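Local coordinates for universal stress protein (Archaeoglobus fulgidus, PDB 6HCD), which is of unknown function but belongs to the universal stress protein A family, whose members commonly serve in stress responses and often bind nucleotides, at residues I23-V28 / E115-A120; I119-G124 / L145-P150. One frame throughout, in Å; residues are numbered along the deposited sequence.

Contact 1 (I23-V28 / E115-A120)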
ATOM      1  N   ILE A  23       4.146 -12.051 -20.350  1.00 76.23           N
ATOM      2  CA  ILE A  23       3.034 -13.021 -20.088  1.00 88.01           C
ATOM      3  C   ILE A  23       2.430 -12.790 -18.694  1.00 78.22           C
ATOM      4  O   ILE A  23       1.297 -13.205 -18.483  1.00102.98           O
ATOM      5  CB  ILE A  23       3.505 -14.485 -20.277  1.00119.39           C
ATOM      6  CG1 ILE A  23       2.339 -15.434 -20.577  1.00 94.05           C
ATOM      7  CG2 ILE A  23       4.319 -14.975 -19.087  1.00 88.02           C
ATOM      8  CD1 ILE A  23       2.761 -16.850 -20.922  1.00 80.61           C
ATOM      9  N   TYR A  24       3.189 -12.190 -17.759  1.00 50.86           N
ATOM     10  CA  TYR A  24       2.787 -12.046 -16.366  1.00 55.90           C
ATOM     11  C   TYR A  24       2.837 -10.584 -15.927  1.00 40.97           C
ATOM     12  O   TYR A  24       3.592  -9.782 -16.455  1.00 55.75           O
ATOM     13  CB  TYR A  24       3.657 -12.931 -15.467  1.00 47.70           C
ATOM     14  CG  TYR A  24       3.198 -14.365 -15.365  1.00 97.95           C
ATOM     15  CD1 TYR A  24       1.990 -14.787 -15.902  1.00140.83           C
ATOM     16  CD2 TYR A  24       3.952 -15.297 -14.667  1.00 64.46           C
ATOM     17  CE1 TYR A  24       1.562 -16.099 -15.786  1.00 80.10           C
ATOM     18  CE2 TYR A  24       3.539 -16.614 -14.545  1.00 74.00           C
ATOM     19  CZ  TYR A  24       2.339 -17.017 -15.103  1.00112.68           C
ATOM     20  OH  TYR A  24       1.923 -18.311 -14.986  1.00105.67           O
HETATM   21  N   MSE A  25       2.014 -10.282 -14.914  1.00 30.64           N
HETATM   22  CA  MSE A  25       2.002  -8.991 -14.257  1.00 27.95           C
HETATM   23  C   MSE A  25       2.931  -9.110 -13.045  1.00 23.26           C
HETATM   24  O   MSE A  25       2.635  -9.818 -12.078  1.00 23.08           O
HETATM   25  CB  MSE A  25       0.579  -8.715 -13.852  1.00 27.92           C
HETATM   26  CG  MSE A  25      -0.274  -8.570 -15.116  1.00 41.94           C
HETATM   27 SE   MSE A  25      -2.109  -8.143 -14.613  1.00 53.23          SE
HETATM   28  CE  MSE A  25      -2.544  -9.635 -13.388  1.00 39.86           C
ATOM     29  N   PRO A  26       4.089  -8.423 -13.047  1.00 20.88           N
ATOM     30  CA  PRO A  26       5.035  -8.553 -11.936  1.00 19.53           C
ATOM     31  C   PRO A  26       4.627  -7.763 -10.684  1.00 18.44           C
ATOM     32  O   PRO A  26       3.763  -6.836 -10.748  1.00 18.51           O
ATOM     33  CB  PRO A  26       6.310  -7.947 -12.525  1.00 18.93           C
ATOM     34  CG  PRO A  26       5.807  -6.887 -13.490  1.00 19.24           C
ATOM     35  CD  PRO A  26       4.531  -7.466 -14.081  1.00 20.77           C
ATOM     36  N   ILE A  27       5.293  -8.090  -9.575  1.00 17.66           N
ATOM     37  CA  ILE A  27       5.365  -7.214  -8.421  1.00 16.70           C
ATOM     38  C   ILE A  27       6.543  -6.259  -8.670  1.00 15.79           C
ATOM     39  O   ILE A  27       7.654  -6.718  -8.942  1.00 15.66           O
ATOM     40  CB  ILE A  27       5.571  -8.041  -7.128  1.00 16.64           C
ATOM     41  CG1 ILE A  27       4.396  -8.971  -6.818  1.00 17.92           C
ATOM     42  CG2 ILE A  27       5.903  -7.150  -5.940  1.00 15.89           C
ATOM     43  CD1 ILE A  27       3.116  -8.236  -6.468  1.00 18.55           C
ATOM     44  N   VAL A  28       6.308  -4.951  -8.548  1.00 15.47           N
ATOM     45  CA  VAL A  28       7.366  -3.950  -8.675  1.00 14.96           C
ATOM     46  C   VAL A  28       7.739  -3.488  -7.269  1.00 14.57           C
ATOM     47  O   VAL A  28       6.860  -3.150  -6.491  1.00 14.80           O
ATOM     48  CB  VAL A  28       6.918  -2.759  -9.544  1.00 15.24           C
ATOM     49  CG1 VAL A  28       7.860  -1.570  -9.445  1.00 15.05           C
ATOM     50  CG2 VAL A  28       6.725  -3.182 -10.989  1.00 15.89           C
ATOM     51  N   GLU A 115       3.938   0.648 -17.282  1.00 15.49           N
ATOM     52  CA  GLU A 115       4.559   0.105 -18.496  1.00 15.65           C
ATOM     53  C   GLU A 115       4.609  -1.429 -18.433  1.00 21.53           C
ATOM     54  O   GLU A 115       4.464  -2.076 -19.458  1.00 16.64           O
ATOM     55  CB  GLU A 115       5.952   0.698 -18.704  1.00 18.67           C
ATOM     56  CG  GLU A 115       5.924   2.149 -19.153  1.00 23.95           C
ATOM     57  CD  GLU A 115       7.134   2.989 -18.774  1.00 19.35           C
ATOM     58  OE1 GLU A 115       8.149   2.420 -18.364  1.00 27.59           O
ATOM     59  OE2 GLU A 115       7.045   4.214 -18.878  1.00 25.88           O
ATOM     60  N   VAL A 116       4.832  -2.003 -17.244  1.00 16.49           N
ATOM     61  CA  VAL A 116       4.976  -3.457 -17.096  1.00 15.03           C
ATOM     62  C   VAL A 116       3.670  -4.085 -16.590  1.00 14.89           C
ATOM     63  O   VAL A 116       3.648  -5.285 -16.312  1.00 15.49           O
ATOM     64  CB  VAL A 116       6.170  -3.846 -16.206  1.00 16.72           C
ATOM     65  CG1 VAL A 116       7.460  -3.253 -16.739  1.00 14.75           C
ATOM     66  CG2 VAL A 116       5.947  -3.474 -14.748  1.00 14.94           C
ATOM     67  N   ASP A 117       2.606  -3.286 -16.463  1.00 14.91           N
ATOM     68  CA  ASP A 117       1.296  -3.744 -16.000  1.00 17.33           C
ATOM     69  C   ASP A 117       1.427  -4.472 -14.650  1.00 23.56           C
ATOM     70  O   ASP A 117       0.935  -5.592 -14.488  1.00 14.87           O
ATOM     71  CB  ASP A 117       0.615  -4.626 -17.050  1.00 23.18           C
ATOM     72  CG  ASP A 117      -0.874  -4.852 -16.808  1.00 34.17           C
ATOM     73  OD1 ASP A 117      -1.504  -4.017 -16.143  1.00 22.11           O
ATOM     74  OD2 ASP A 117      -1.392  -5.871 -17.282  1.00 39.58           O
ATOM     75  N   ALA A 118       2.091  -3.813 -13.685  1.00 13.76           N
ATOM     76  CA  ALA A 118       2.404  -4.399 -12.379  1.00 13.88           C
ATOM     77  C   ALA A 118       1.113  -4.714 -11.619  1.00 15.65           C
ATOM     78  O   ALA A 118       0.107  -3.972 -11.739  1.00 15.35           O
ATOM     79  CB  ALA A 118       3.266  -3.442 -11.581  1.00 12.69           C
ATOM     80  N   ILE A 119       1.145  -5.790 -10.830  1.00 13.00           N
ATOM     81  CA  ILE A 119       0.031  -6.136  -9.932  1.00 14.62           C
ATOM     82  C   ILE A 119      -0.019  -5.092  -8.807  1.00 13.40           C
ATOM     83  O   ILE A 119      -1.094  -4.671  -8.365  1.00 12.09           O
ATOM     84  CB  ILE A 119       0.195  -7.561  -9.362  1.00 15.32           C
ATOM     85  CG1 ILE A 119       0.099  -8.628 -10.453  1.00 19.07           C
ATOM     86  CG2 ILE A 119      -0.816  -7.809  -8.252  1.00 31.95           C
ATOM     87  CD1 ILE A 119       0.369 -10.040  -9.986  1.00 31.03           C
ATOM     88  N   ALA A 120       1.170  -4.713  -8.319  1.00 11.76           N
ATOM     89  CA  ALA A 120       1.291  -3.727  -7.257  1.00 13.57           C
ATOM     90  C   ALA A 120       2.719  -3.183  -7.237  1.00 12.19           C
ATOM     91  O   ALA A 120       3.644  -3.795  -7.808  1.00 10.77           O
ATOM     92  CB  ALA A 120       0.933  -4.344  -5.918  1.00 13.11           C
TER
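The carbonyl oxygen of P26 takes the amide of I119: I119 N sits 2.8 Å from P26 O, tilted 25° from the carbonyl plane. The same oxygen also receives a CA-H contact from A118, whose CA is 3.2 Å away, so the chain leaving D117 wraps round it. Two residues on, the direction of donation reverses. V28 N reaches A120 O at 3.0 Å, nearly straight at hydrogen (170°) and close to the C=O axis, and this bond leads the two chains into the sheet.

Next to the backbone bonds, V28 CG2 lies 3.5 Å from A118 CB and also touches V116 CG2. That V116 branch stands between its own backbone N and carbonyl carbon, which brings it over P26 CG at 3.6 Å. F112 and A113 of helix 105-115 close in on V28 and A118 respectively, while Y57 of strand 56-62 backs both P26 and V116. I27 is buried too, turning CD1 to I119 CB at 4.2 Å on the side covered by A45 and R52 of helix 36-52.

The outer end is more exposed. There the selenomethionine M25 folds over the turn: its CB rests on I119 CG1, tighter than usual at 3.4 Å, and the chain bends at chi3 and crosses the D117 side chain aslant, SE 3.6 Å from OD2 of D117.

D117, with positive phi, ends helix 105-115 in a Schellman motif and hands the chain to strand 120-128, which pairs in parallel with strand 27-30, the first strand, as in the Rossmann-like alpha/beta fold of universal stress proteins.

Contact 2 (I119-G124 / L145-P150)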
ATOM      1  N   ILE A 119       1.145  -5.790 -10.830  1.00 13.00           N
ATOM      2  CA  ILE A 119       0.031  -6.136  -9.932  1.00 14.62           C
ATOM      3  C   ILE A 119      -0.019  -5.092  -8.807  1.00 13.40           C
ATOM      4  O   ILE A 119      -1.094  -4.671  -8.365  1.00 12.09           O
ATOM      5  CB  ILE A 119       0.195  -7.561  -9.362  1.00 15.32           C
ATOM      6  CG1 ILE A 119       0.099  -8.628 -10.453  1.00 19.07           C
ATOM      7  CG2 ILE A 119      -0.816  -7.809  -8.252  1.00 31.95           C
ATOM      8  CD1 ILE A 119       0.369 -10.040  -9.986  1.00 31.03           C
ATOM      9  N   ALA A 120       1.170  -4.713  -8.319  1.00 11.76           N
ATOM     10  CA  ALA A 120       1.291  -3.727  -7.257  1.00 13.57           C
ATOM     11  C   ALA A 120       2.719  -3.183  -7.237  1.00 12.19           C
ATOM     12  O   ALA A 120       3.644  -3.795  -7.808  1.00 10.77           O
ATOM     13  CB  ALA A 120       0.933  -4.344  -5.918  1.00 13.11           C
ATOM     14  N   ILE A 121       2.857  -2.015  -6.600  1.00 11.42           N
ATOM     15  CA  ILE A 121       4.137  -1.417  -6.252  1.00 10.98           C
ATOM     16  C   ILE A 121       4.336  -1.608  -4.747  1.00 11.49           C
ATOM     17  O   ILE A 121       3.448  -1.315  -3.975  1.00 15.02           O
ATOM     18  CB  ILE A 121       4.187   0.077  -6.617  1.00 11.71           C
ATOM     19  CG1 ILE A 121       3.786   0.332  -8.071  1.00 13.06           C
ATOM     20  CG2 ILE A 121       5.543   0.674  -6.278  1.00 11.96           C
ATOM     21  CD1 ILE A 121       3.564   1.790  -8.375  1.00 14.41           C
ATOM     22  N   VAL A 122       5.514  -2.076  -4.360  1.00 10.10           N
ATOM     23  CA  VAL A 122       5.845  -2.198  -2.945  1.00 10.06           C
ATOM     24  C   VAL A 122       6.962  -1.189  -2.655  1.00 10.28           C
ATOM     25  O   VAL A 122       7.941  -1.148  -3.389  1.00 10.32           O
ATOM     26  CB  VAL A 122       6.263  -3.632  -2.576  1.00  9.84           C
ATOM     27  CG1 VAL A 122       6.429  -3.784  -1.078  1.00 10.05           C
ATOM     28  CG2 VAL A 122       5.315  -4.670  -3.125  1.00  9.91           C
ATOM     29  N   ILE A 123       6.767  -0.365  -1.618  1.00 10.70           N
ATOM     30  CA  ILE A 123       7.676   0.712  -1.303  1.00 11.05           C
ATOM     31  C   ILE A 123       7.814   0.842   0.211  1.00 11.73           C
ATOM     32  O   ILE A 123       6.877   0.543   0.960  1.00 13.85           O
ATOM     33  CB  ILE A 123       7.209   2.031  -1.952  1.00 12.30           C
ATOM     34  CG1 ILE A 123       8.343   3.050  -2.005  1.00 15.28           C
ATOM     35  CG2 ILE A 123       5.956   2.575  -1.272  1.00 12.45           C
ATOM     36  CD1 ILE A 123       8.130   4.130  -3.058  1.00 18.19           C
ATOM     37  N   GLY A 124       8.977   1.342   0.636  1.00 11.59           N
ATOM     38  CA  GLY A 124       9.257   1.632   2.029  1.00 12.45           C
ATOM     39  C   GLY A 124       8.822   3.044   2.410  1.00 12.96           C
ATOM     40  O   GLY A 124       8.878   3.975   1.616  1.00 15.12           O
ATOM     41  N   LEU A 145       0.424   8.802  -4.110  1.00 15.16           N
ATOM     42  CA  LEU A 145      -0.630   9.684  -4.666  1.00 15.94           C
ATOM     43  C   LEU A 145      -0.720   9.562  -6.192  1.00 15.48           C
ATOM     44  O   LEU A 145      -1.811   9.656  -6.757  1.00 16.78           O
ATOM     45  CB  LEU A 145      -0.321  11.124  -4.252  1.00 18.26           C
ATOM     46  CG  LEU A 145      -0.437  11.401  -2.753  1.00 21.14           C
ATOM     47  CD1 LEU A 145      -0.036  12.828  -2.435  1.00 25.21           C
ATOM     48  CD2 LEU A 145      -1.865  11.133  -2.290  1.00 26.73           C
ATOM     49  N   LYS A 146       0.429   9.389  -6.859  1.00 14.57           N
ATOM     50  CA  LYS A 146       0.493   9.434  -8.327  1.00 16.18           C
ATOM     51  C   LYS A 146       0.201   8.072  -8.977  1.00 14.73           C
ATOM     52  O   LYS A 146      -0.161   8.027 -10.136  1.00 14.99           O
ATOM     53  CB  LYS A 146       1.855   9.954  -8.794  1.00 20.20           C
ATOM     54  CG  LYS A 146       2.051  11.449  -8.590  1.00 26.60           C
ATOM     55  CD  LYS A 146       3.457  11.928  -8.844  1.00 25.46           C
ATOM     56  CE  LYS A 146       3.575  13.428  -8.718  1.00 47.16           C
ATOM     57  NZ  LYS A 146       4.751  13.934  -9.458  1.00 45.28           N
ATOM     58  N   ALA A 147       0.389   6.969  -8.246  1.00 13.59           N
ATOM     59  CA  ALA A 147       0.347   5.646  -8.868  1.00 13.98           C
ATOM     60  C   ALA A 147      -1.047   5.345  -9.420  1.00 15.91           C
ATOM     61  O   ALA A 147      -2.034   5.717  -8.811  1.00 15.86           O
ATOM     62  CB  ALA A 147       0.782   4.587  -7.892  1.00 13.28           C
ATOM     63  N   ASN A 148      -1.092   4.617 -10.535  1.00 15.29           N
ATOM     64  CA  ASN A 148      -2.347   4.005 -11.018  1.00 19.25           C
ATOM     65  C   ASN A 148      -2.515   2.606 -10.417  1.00 19.68           C
ATOM     66  O   ASN A 148      -3.642   2.176 -10.177  1.00 34.18           O
ATOM     67  CB  ASN A 148      -2.424   4.087 -12.536  1.00 23.74           C
ATOM     68  CG  ASN A 148      -2.425   5.531 -12.974  1.00 23.76           C
ATOM     69  OD1 ASN A 148      -3.264   6.321 -12.532  1.00 27.78           O
ATOM     70  ND2 ASN A 148      -1.470   5.893 -13.817  1.00 25.08           N
ATOM     71  N   LYS A 149      -1.395   1.999 -10.014  1.00 15.25           N
ATOM     72  CA  LYS A 149      -1.415   0.634  -9.521  1.00 14.51           C
ATOM     73  C   LYS A 149      -1.600   0.655  -8.008  1.00 12.98           C
ATOM     74  O   LYS A 149      -1.353   1.673  -7.372  1.00 13.01           O
ATOM     75  CB  LYS A 149      -0.126  -0.070  -9.935  1.00 13.83           C
ATOM     76  CG  LYS A 149       0.028  -0.271 -11.431  1.00 16.31           C
ATOM     77  CD  LYS A 149      -1.096  -1.057 -12.079  1.00 29.85           C
ATOM     78  CE  LYS A 149      -0.888  -1.277 -13.558  1.00 30.94           C
ATOM     79  NZ  LYS A 149      -1.366  -0.134 -14.371  1.00 61.46           N
ATOM     80  N   PRO A 150      -2.048  -0.456  -7.391  1.00 12.53           N
ATOM     81  CA  PRO A 150      -2.027  -0.568  -5.933  1.00 12.56           C
ATOM     82  C   PRO A 150      -0.615  -0.301  -5.382  1.00 12.18           C
ATOM     83  O   PRO A 150       0.363  -0.719  -6.015  1.00 11.95           O
ATOM     84  CB  PRO A 150      -2.423  -2.029  -5.699  1.00 12.90           C
ATOM     85  CG  PRO A 150      -3.292  -2.362  -6.903  1.00 13.65           C
ATOM     86  CD  PRO A 150      -2.595  -1.662  -8.058  1.00 13.29           C
TER
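P150 meets I119, A120 and I121 through its carbonyl and its ring. I121 N donates to P150 O at 2.9 Å, almost straight at hydrogen (173°), and the CA of A120 makes a CA-H contact with the same oxygen at 3.4 Å. Two neighbouring residues thus share one acceptor. On the ring side, P150 CD packs 3.4 Å from I119 O, and P150 CB faces A120 CB at 4.1 Å.

Away from this close junction the packing thins. I121 carries CG1 anti to its carbonyl carbon (chi1 -52°) and extends onward, so that CD1 just meets A147 CB at 4.0 Å; I109 and A113 of helix 105-115 also touch this isoleucine, and V110 packs on A147. The loop's outer side is polar: N148 is exposed, and K149 sets its CB near I121 CG1 while its chain turns off to carry NZ to a salt bridge with D114, which also accepts a hydrogen bond from N148. The second subunit reaches this side too, its K155 bonding to A147 O.

Past P150 the chain becomes strand 151-154, parallel to strand 120-128. Strand 120-128, helix 138-146 and strand 151-154, with the short strand 134-135 lying within the connection, form a beta-alpha-beta crossover of the Rossmann-like fold.

Overall arrangement
Both contacts work on strand 120-128, from different neighbours: contact 1 brings in strand 27-30, contact 2 the loop leading to strand 151-154. Their centres lie 11 Å apart and they share I119 and A120. V28 O and V122 N, 2.7 Å apart in a probable hydrogen bond, continue the strand pairing begun in contact 1. Each is partly buried. Contact 1 is the larger and more apolar, with valine, alanine and proline side chains packed together at one end and an exposed M25–D117 end; contact 2 depends chiefly on backbone and a proline ring, with lysine and asparagine outside and the second subunit close by. K149 bridges them, its chain packing against A118 and D117.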